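Local structure of glucosidase (Croceicoccus marinus, 5Z3K) at residues A84-A89 and E127-N132. The protein probably hydrolyses O-glycosidic bonds, acting as a beta-glucosidase of glycoside hydrolase family 39. Sequence-based numbering, arbitrary orientation.
Sequences ASYNFA and EQVVEN
The aromatic side chain of Y86 lies against V129 and N132, a small buried contact between the loop leading into helix 89-100 and the next helix of the barrel's outer layer, 123-138. The backbones stay well separated, with the CA atoms of Y86 and V129 8.7 Å apart, and the gap is bridged mainly by the tyrosine. Its CG stands anti to the carbonyl carbon (chi1 -66°), which carries the ring across to the helix. There V129 O lies at the ring edge, close to its plane, 3.8 Å from Y86 CE2, while V129 CG1 meets CE2 from off that plane at 3.9 Å. V129 CG2 packs beside the phenol oxygen rather than the ring carbons. The N132 side chain crosses Y86 at about a right angle at the phenol end, its CB 3.3 Å from Y86 OH, and its amide plane is turned 65° from the ring. The polar ends of both side chains converge on one acceptor, since Y86 OH and N132 ND2 each hydrogen-bond to the carbonyl oxygen of P80, tying the preceding part of the loop to the helix. Replacing Y86 with alanine would probably leave a gap beside V129 CG1 and N132 CB and cost P80 O the phenol's bond, leaving it that of N132 ND2. F88 adds a lesser contact, its CZ 4.2 Å from N132 O, while Y86 CB sits over one face of the F88 ring, displaced toward the rim. Both aromatic side chains also touch I133, and F88 stacks with H136, one turn further along helix 123-138. On another side of the same turns, E127 and E131 form salt bridges with R181 and R185 of helix 169-186, so that helix 123-138 is held between this loop and the following helix of the TIM barrel.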
# COMPACT_ATOMS: atom_id res chain seq x y z
N ALA A 84 -3.33 -5.06 32.67
CA ALA A 84 -2.96 -6.47 32.71
C ALA A 84 -3.92 -7.35 31.93
O ALA A 84 -3.58 -8.50 31.63
CB ALA A 84 -2.87 -6.94 34.16
N SER A 85 -5.11 -6.85 31.58
CA SER A 85 -6.07 -7.63 30.81
C SER A 85 -5.77 -7.64 29.31
O SER A 85 -6.44 -8.37 28.57
CB SER A 85 -7.50 -7.11 31.02
OG SER A 85 -7.89 -7.16 32.39
N TYR A 86 -4.81 -6.84 28.87
CA TYR A 86 -4.49 -6.65 27.46
C TYR A 86 -3.21 -7.38 27.10
O TYR A 86 -2.33 -7.56 27.95
CB TYR A 86 -4.35 -5.17 27.12
CG TYR A 86 -5.64 -4.40 27.27
CD1 TYR A 86 -6.13 -4.07 28.53
CD2 TYR A 86 -6.37 -4.02 26.15
CE1 TYR A 86 -7.32 -3.37 28.67
CE2 TYR A 86 -7.57 -3.31 26.28
CZ TYR A 86 -8.03 -3.00 27.55
OH TYR A 86 -9.22 -2.31 27.69
N ASN A 87 -3.10 -7.79 25.84
CA ASN A 87 -1.94 -8.55 25.35
C ASN A 87 -1.28 -7.69 24.28
O ASN A 87 -1.54 -7.85 23.08
CB ASN A 87 -2.40 -9.94 24.82
CG ASN A 87 -1.30 -10.72 24.14
OD1 ASN A 87 -0.11 -10.49 24.36
ND2 ASN A 87 -1.69 -11.66 23.28
N PHE A 88 -0.44 -6.75 24.72
CA PHE A 88 0.17 -5.76 23.83
C PHE A 88 1.57 -6.14 23.36
O PHE A 88 2.10 -5.47 22.46
CB PHE A 88 0.25 -4.39 24.53
CG PHE A 88 -1.08 -3.69 24.74
CD1 PHE A 88 -1.98 -3.52 23.69
CD2 PHE A 88 -1.40 -3.17 25.98
CE1 PHE A 88 -3.19 -2.84 23.89
CE2 PHE A 88 -2.62 -2.48 26.18
CZ PHE A 88 -3.51 -2.33 25.13
N ALA A 89 2.19 -7.18 23.91
CA ALA A 89 3.63 -7.34 23.78
C ALA A 89 4.07 -7.41 22.32
O ALA A 89 4.94 -6.64 21.89
CB ALA A 89 4.11 -8.59 24.53
N GLU A 127 -16.44 -1.64 22.94
CA GLU A 127 -16.09 -0.24 22.77
C GLU A 127 -15.06 0.21 23.81
O GLU A 127 -14.11 0.94 23.48
CB GLU A 127 -17.36 0.62 22.83
CG GLU A 127 -17.13 2.11 22.63
CD GLU A 127 -18.43 2.90 22.49
OE1 GLU A 127 -19.50 2.27 22.33
OE2 GLU A 127 -18.39 4.15 22.54
N GLN A 128 -15.22 -0.20 25.05
CA GLN A 128 -14.27 0.15 26.06
C GLN A 128 -12.88 -0.42 25.73
O GLN A 128 -11.92 0.22 25.88
CB GLN A 128 -14.69 -0.41 27.42
CG GLN A 128 -15.94 0.13 28.04
CD GLN A 128 -16.17 -0.49 29.42
OE1 GLN A 128 -16.78 -1.52 29.55
NE2 GLN A 128 -15.57 0.09 30.43
N VAL A 129 -12.85 -1.63 25.25
CA VAL A 129 -11.57 -2.28 24.98
C VAL A 129 -10.89 -1.62 23.78
O VAL A 129 -9.68 -1.40 23.79
CB VAL A 129 -11.77 -3.80 24.81
CG1 VAL A 129 -10.57 -4.45 24.15
CG2 VAL A 129 -12.04 -4.43 26.18
N VAL A 130 -11.68 -1.23 22.77
CA VAL A 130 -11.09 -0.51 21.63
C VAL A 130 -10.51 0.82 22.10
O VAL A 130 -9.42 1.22 21.68
CB VAL A 130 -12.13 -0.29 20.51
CG1 VAL A 130 -11.56 0.66 19.43
CG2 VAL A 130 -12.54 -1.62 19.89
N GLU A 131 -11.23 1.51 22.99
CA GLU A 131 -10.76 2.83 23.42
C GLU A 131 -9.43 2.73 24.15
O GLU A 131 -8.53 3.55 23.93
CB GLU A 131 -11.82 3.49 24.31
CG GLU A 131 -11.41 4.84 24.88
CD GLU A 131 -12.50 5.47 25.74
OE1 GLU A 131 -13.62 4.92 25.78
OE2 GLU A 131 -12.23 6.52 26.36
N ASN A 132 -9.26 1.72 25.02
CA ASN A 132 -8.00 1.60 25.74
C ASN A 132 -6.88 1.04 24.88
O ASN A 132 -5.70 1.29 25.19
CB ASN A 132 -8.18 0.75 27.00
CG ASN A 132 -8.92 1.50 28.10
OD1 ASN A 132 -8.96 2.74 28.10
ND2 ASN A 132 -9.51 0.76 29.03